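Local atomic coordinates of peptide synthetase NRPS type II-PCP (PDB entry 4NEO), a protein that is a stand-alone (type II) peptidyl carrier protein, a small helical domain of the phosphopantetheine-binding family. Residues R15-D20 / E58-A63; I67-E72 / D81-T86. All coordinates share one frame; numbering follows the deposited sequence.

Contact 1: R15-D20 / E58-A63; sequences RALERD and EELVDA
Leu-17 and Leu-60 reach for each other with the same side-chain shape. In each, CG stands opposite the backbone N (chi1 178° in Leu-17, 177° in Leu-60). Leu-17 leaves its helix at a slant, and this torsion carries its CD1 methyl across to the other segment. There CD1 lies 3.8 Å from CG1 of Val-61 and 4.0 Å from CD2 of Leu-60. One methyl thus touches two neighbours. The side chain of Leu-17 crosses that of Val-61 at about a right angle.

The bond to CB of Leu-60 is directed toward helix 7-28. Its CD2 meets CB of Asp-20 at 3.7 Å, and its CD1 comes within 3.9 Å of Asp-20 OD2. The leucine thus packs against the apolar root of the aspartate. No hydrogen bond crosses between the segments.

The arrangement belongs to the helical bundle of a carrier protein. Helix 7-28 here packs against the last turn of helix 54-61. That helix ends in a Schellman motif, with Asp-62 at positive phi as the C-prime residue. Ala-63 N bonds to Glu-58 O at 3.2 Å, and the bond from Asp-62 N to Glu-59 O is weak. The chain therefore turns away just after Val-61.

In one of its two conformers Arg-19 forms a salt bridge from NH1 to Asp-20 OD1 at 3.4 Å. Its hydrogen bond is weak, and the pairing is doubtful. Val-61 also touches Leu-87, in the loop after helix 76-86.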
loop_
_atom_site.group_PDB
_atom_site.type_symbol
_atom_site.label_atom_id
_atom_site.label_comp_id
_atom_site.label_asym_id
_atom_site.label_seq_id
_atom_site.Cartn_x
_atom_site.Cartn_y
_atom_site.Cartn_z
ATOM N N ARG A 15 -6.642 -4.114 -8.267
ATOM C CA ARG A 15 -5.811 -5.286 -7.904
ATOM C C ARG A 15 -4.378 -5.152 -8.398
ATOM O O ARG A 15 -3.472 -5.559 -7.691
ATOM C CB ARG A 15 -6.381 -6.606 -8.430
ATOM C CG ARG A 15 -7.531 -7.049 -7.567
ATOM C CD ARG A 15 -8.259 -8.223 -8.195
ATOM N NE ARG A 15 -9.305 -8.733 -7.321
ATOM C CZ ARG A 15 -10.185 -9.671 -7.673
ATOM N NH1 ARG A 15 -11.112 -10.075 -6.799
ATOM N NH2 ARG A 15 -10.155 -10.202 -8.896
ATOM N N ALA A 16 -4.170 -4.523 -9.547
ATOM C CA ALA A 16 -2.816 -4.307 -10.027
ATOM C C ALA A 16 -2.065 -3.393 -9.099
ATOM O O ALA A 16 -0.901 -3.669 -8.772
ATOM C CB ALA A 16 -2.802 -3.743 -11.438
ATOM N N LEU A 17 -2.706 -2.333 -8.623
ATOM C CA LEU A 17 -2.030 -1.464 -7.666
ATOM C C LEU A 17 -1.741 -2.194 -6.354
ATOM O O LEU A 17 -0.669 -2.054 -5.763
ATOM C CB LEU A 17 -2.858 -0.199 -7.402
ATOM C CG LEU A 17 -2.261 0.770 -6.359
ATOM C CD1 LEU A 17 -0.908 1.303 -6.774
ATOM C CD2 LEU A 17 -3.230 1.938 -6.206
ATOM N N GLU A 18 -2.719 -2.942 -5.883
ATOM C CA GLU A 18 -2.584 -3.677 -4.651
ATOM C C GLU A 18 -1.394 -4.655 -4.668
ATOM O O GLU A 18 -0.689 -4.754 -3.677
ATOM C CB GLU A 18 -3.861 -4.460 -4.338
ATOM C CG GLU A 18 -3.878 -5.137 -2.987
ATOM C CD GLU A 18 -5.148 -5.970 -2.795
ATOM O OE1 GLU A 18 -6.124 -5.457 -2.278
ATOM O OE2 GLU A 18 -5.202 -7.113 -3.207
ATOM N N ARG A 19 -1.222 -5.365 -5.778
ATOM C CA ARG A 19 -0.092 -6.266 -5.996
ATOM C C ARG A 19 1.219 -5.512 -5.779
ATOM O O ARG A 19 2.096 -5.952 -5.035
ATOM C CB ARG A 19 -0.108 -6.745 -7.448
ATOM C CG ARG A 19 -0.468 -8.188 -7.780
ATOM C CD ARG A 19 0.323 -8.486 -9.089
ATOM N NE ARG A 19 0.770 -7.195 -9.638
ATOM C CZ ARG A 19 0.268 -6.614 -10.715
ATOM N NH1 ARG A 19 0.634 -5.396 -11.015
ATOM N NH2 ARG A 19 -0.639 -7.231 -11.426
ATOM N N ASP A 20 1.354 -4.375 -6.448
ATOM C CA ASP A 20 2.584 -3.589 -6.355
ATOM C C ASP A 20 2.818 -3.030 -4.961
ATOM O O ASP A 20 3.944 -2.987 -4.494
ATOM C CB ASP A 20 2.614 -2.443 -7.380
ATOM C CG ASP A 20 2.855 -2.927 -8.854
ATOM O OD1 ASP A 20 3.150 -4.110 -9.116
ATOM O OD2 ASP A 20 2.746 -2.071 -9.750
ATOM N N GLU A 58 4.620 6.594 -3.289
ATOM C CA GLU A 58 4.504 7.865 -3.940
ATOM C C GLU A 58 5.263 7.862 -5.292
ATOM O O GLU A 58 4.774 8.415 -6.297
ATOM C CB GLU A 58 5.104 9.002 -3.079
ATOM C CG GLU A 58 4.324 9.485 -1.850
ATOM C CD GLU A 58 5.134 10.535 -1.034
ATOM O OE1 GLU A 58 6.275 10.219 -0.631
ATOM O OE2 GLU A 58 4.664 11.660 -0.766
ATOM N N GLU A 59 6.472 7.306 -5.312
ATOM C CA GLU A 59 7.220 7.189 -6.588
ATOM C C GLU A 59 6.393 6.307 -7.521
ATOM O O GLU A 59 6.206 6.644 -8.660
ATOM C CB GLU A 59 8.627 6.616 -6.393
ATOM C CG GLU A 59 9.641 7.635 -5.882
ATOM C CD GLU A 59 10.699 7.056 -4.938
ATOM O OE1 GLU A 59 10.959 5.830 -5.036
ATOM O OE2 GLU A 59 11.264 7.826 -4.095
ATOM N N LEU A 60 5.841 5.213 -7.020
ATOM C CA LEU A 60 5.026 4.307 -7.863
ATOM C C LEU A 60 3.852 4.961 -8.613
ATOM O O LEU A 60 3.661 4.695 -9.792
ATOM C CB LEU A 60 4.533 3.173 -7.024
ATOM C CG LEU A 60 3.613 2.125 -7.658
ATOM C CD1 LEU A 60 4.391 1.355 -8.689
ATOM C CD2 LEU A 60 3.057 1.186 -6.641
ATOM N N VAL A 61 3.082 5.822 -7.930
ATOM C CA VAL A 61 1.846 6.437 -8.489
ATOM C C VAL A 61 2.103 7.871 -8.918
ATOM O O VAL A 61 1.230 8.564 -9.424
ATOM C CB VAL A 61 0.678 6.326 -7.469
ATOM C CG1 VAL A 61 0.492 4.862 -7.044
ATOM C CG2 VAL A 61 0.937 7.125 -6.174
ATOM N N ASP A 62 3.341 8.302 -8.721
ATOM C CA ASP A 62 3.804 9.643 -9.055
ATOM C C ASP A 62 2.926 10.736 -8.447
ATOM O O ASP A 62 2.489 11.658 -9.116
ATOM C CB ASP A 62 3.938 9.846 -10.564
ATOM C CG ASP A 62 4.670 11.165 -10.897
ATOM O OD1 ASP A 62 5.658 11.490 -10.174
ATOM O OD2 ASP A 62 4.253 11.887 -11.837
ATOM N N ALA A 63 2.709 10.650 -7.150
ATOM C CA ALA A 63 1.887 11.603 -6.425
ATOM C C ALA A 63 2.314 11.592 -4.976
ATOM O O ALA A 63 2.622 10.541 -4.450
ATOM C CB ALA A 63 0.431 11.202 -6.511
#

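Contact 2: I67-E72 / D81-T86; sequences IRVLLE and DHVHAT
Glu-72 N gives a 2.8 Å hydrogen bond to Arg-68 O, one turn earlier on the same helix. The side chains of this i to i+4 pair also meet. Arg-68 NH1 bonds to Glu-72 OE2 at 3.0 Å, within a salt bridge. The carboxylate oxygen lies in the guanidinium plane, and the N-H to acceptor angle is 149°. This pair borders the place where helix 67-73 packs on helix 76-86, two consecutive helices of the carrier-protein bundle.

Val-69 carries the packing between them. A first torsion of 173° swings its CG1 away from the backbone N and beside the carbonyl carbon, which directs that methyl into the interface. There it meets CB of His-82 at 4.0 Å and CG2 of Val-83 at the same distance. The CA atoms of Val-69 and His-82 are 6.8 Å apart, so the helices are close at this point.

His-82 points toward the other helix. Its ring was modelled in two conformers. In one of them CG1 of Val-69 lies at the ring edge, near the ring plane. Val-83 comes in at about a right angle to Val-69 and is itself buried. Val-69 and Leu-70 both touch Met-79, which extends the apolar seam toward the start of helix 76-86.

One turn on from His-82, Thr-86 OG1 gives a 3.1 Å hydrogen bond to the His-82 carbonyl O, in the carbonyl plane.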
loop_
_atom_site.group_PDB
_atom_site.type_symbol
_atom_site.label_atom_id
_atom_site.label_comp_id
_atom_site.label_asym_id
_atom_site.label_seq_id
_atom_site.Cartn_x
_atom_site.Cartn_y
_atom_site.Cartn_z
ATOM N N ILE A 67 1.843 10.355 5.154
ATOM C CA ILE A 67 2.165 9.146 5.901
ATOM C C ILE A 67 0.897 8.576 6.619
ATOM O O ILE A 67 0.800 7.370 6.887
ATOM C CB ILE A 67 3.286 9.454 6.946
ATOM C CG1 ILE A 67 3.974 8.175 7.407
ATOM C CG2 ILE A 67 2.752 10.219 8.140
ATOM C CD1 ILE A 67 5.096 7.797 6.472
ATOM N N ARG A 68 -0.062 9.451 6.898
ATOM C CA ARG A 68 -1.370 9.040 7.447
ATOM C C ARG A 68 -2.101 8.022 6.565
ATOM O O ARG A 68 -2.921 7.275 7.050
ATOM C CB ARG A 68 -2.289 10.242 7.573
ATOM C CG ARG A 68 -1.947 11.239 8.599
ATOM C CD ARG A 68 -2.880 12.417 8.371
ATOM N NE ARG A 68 -2.522 13.497 9.226
ATOM C CZ ARG A 68 -2.914 13.633 10.491
ATOM N NH1 ARG A 68 -3.675 12.701 11.037
ATOM N NH2 ARG A 68 -2.546 14.697 11.224
ATOM N N VAL A 69 -1.788 7.974 5.289
ATOM C CA VAL A 69 -2.470 7.074 4.405
ATOM C C VAL A 69 -2.112 5.618 4.837
ATOM O O VAL A 69 -3.001 4.807 5.083
ATOM C CB VAL A 69 -2.148 7.363 2.970
ATOM C CG1 VAL A 69 -2.727 6.296 2.048
ATOM C CG2 VAL A 69 -2.626 8.769 2.554
ATOM N N LEU A 70 -0.845 5.323 5.049
ATOM C CA LEU A 70 -0.465 4.019 5.601
ATOM C C LEU A 70 -0.924 3.865 7.046
ATOM O O LEU A 70 -1.429 2.819 7.438
ATOM C CB LEU A 70 1.050 3.817 5.527
ATOM C CG LEU A 70 1.720 2.495 5.993
ATOM C CD1 LEU A 70 3.154 2.490 5.485
ATOM C CD2 LEU A 70 1.828 2.410 7.485
ATOM N N LEU A 71 -0.672 4.881 7.870
ATOM C CA LEU A 71 -0.795 4.698 9.308
ATOM C C LEU A 71 -2.233 4.723 9.771
ATOM O O LEU A 71 -2.510 4.260 10.860
ATOM C CB LEU A 71 0.024 5.718 10.100
ATOM C CG LEU A 71 1.553 5.577 9.938
ATOM C CD1 LEU A 71 2.263 6.718 10.685
ATOM C CD2 LEU A 71 2.000 4.215 10.455
ATOM N N GLU A 72 -3.147 5.216 8.943
ATOM C CA GLU A 72 -4.576 5.223 9.309
ATOM C C GLU A 72 -5.363 4.087 8.632
ATOM O O GLU A 72 -6.459 3.739 9.063
ATOM C CB GLU A 72 -5.208 6.593 8.999
ATOM C CG GLU A 72 -4.687 7.635 9.980
ATOM C CD GLU A 72 -5.231 9.036 9.714
ATOM O OE1 GLU A 72 -6.046 9.193 8.777
ATOM O OE2 GLU A 72 -4.808 9.960 10.448
ATOM N N ASP A 81 -6.847 1.123 -1.478
ATOM C CA ASP A 81 -8.135 1.756 -1.680
ATOM C C ASP A 81 -8.040 3.238 -1.453
ATOM O O ASP A 81 -8.637 3.978 -2.214
ATOM C CB ASP A 81 -9.225 1.151 -0.778
ATOM C CG ASP A 81 -9.782 -0.193 -1.341
ATOM O OD1 ASP A 81 -9.254 -0.751 -2.339
ATOM O OD2 ASP A 81 -10.765 -0.708 -0.779
ATOM N N HIS A 82 -7.297 3.680 -0.434
ATOM C CA HIS A 82 -7.160 5.111 -0.056
ATOM C C HIS A 82 -6.291 5.863 -1.074
ATOM O O HIS A 82 -6.382 7.094 -1.220
ATOM C CB HIS A 82 -6.453 5.207 1.311
ATOM C CG HIS A 82 -7.157 6.018 2.378
ATOM N ND1 HIS A 82 -8.518 5.978 2.596
ATOM C CD2 HIS A 82 -6.647 6.785 3.377
ATOM C CE1 HIS A 82 -8.822 6.734 3.640
ATOM N NE2 HIS A 82 -7.702 7.235 4.131
ATOM N N VAL A 83 -5.353 5.152 -1.698
ATOM C CA VAL A 83 -4.594 5.709 -2.811
ATOM C C VAL A 83 -5.449 5.662 -4.090
ATOM O O VAL A 83 -5.529 6.630 -4.763
ATOM C CB VAL A 83 -3.242 4.992 -3.005
ATOM C CG1 VAL A 83 -2.568 5.433 -4.276
ATOM C CG2 VAL A 83 -2.338 5.131 -1.790
ATOM N N HIS A 84 -6.076 4.533 -4.418
ATOM C CA HIS A 84 -6.850 4.315 -5.704
ATOM C C HIS A 84 -7.984 5.273 -5.891
ATOM O O HIS A 84 -8.416 5.495 -7.073
ATOM C CB HIS A 84 -7.348 2.806 -5.852
ATOM C CG HIS A 84 -8.296 2.527 -7.012
ATOM N ND1 HIS A 84 -7.867 2.247 -8.303
ATOM C CD2 HIS A 84 -9.653 2.417 -7.044
ATOM C CE1 HIS A 84 -8.922 2.013 -9.075
ATOM N NE2 HIS A 84 -10.014 2.106 -8.338
ATOM N N ALA A 85 -8.438 5.804 -4.731
ATOM C CA ALA A 85 -9.460 6.856 -4.583
ATOM C C ALA A 85 -8.921 8.183 -5.033
ATOM O O ALA A 85 -9.531 8.865 -5.873
ATOM C CB ALA A 85 -9.942 6.988 -3.130
ATOM N N THR A 86 -7.810 8.573 -4.432
ATOM C CA THR A 86 -7.098 9.802 -4.796
ATOM C C THR A 86 -6.892 9.950 -6.333
ATOM O O THR A 86 -7.269 10.947 -6.974
ATOM C CB THR A 86 -5.764 9.767 -4.066
ATOM O OG1 THR A 86 -6.035 9.867 -2.660
ATOM C CG2 THR A 86 -4.820 10.854 -4.565
#

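Overall arrangement
Both segments of contact 1 precede both segments of contact 2 in the chain. The centres of the two contacts lie about 11 Å apart. Contact 1 joins helix 7-28 to helix 54-61. Contact 2 joins the next two helices, 67-73 and 76-86. They share no helix, yet they touch. Val-83 CG1 lies 4.0 Å from Leu-17 CD2 and 4.2 Å from Val-61 CG1. Val-83 thus brings helix 76-86 against both helices of contact 1. These methyl contacts connect the two packing sites within a compact, single-chain, all-helical domain, consistent with the phosphopantetheine-attachment family.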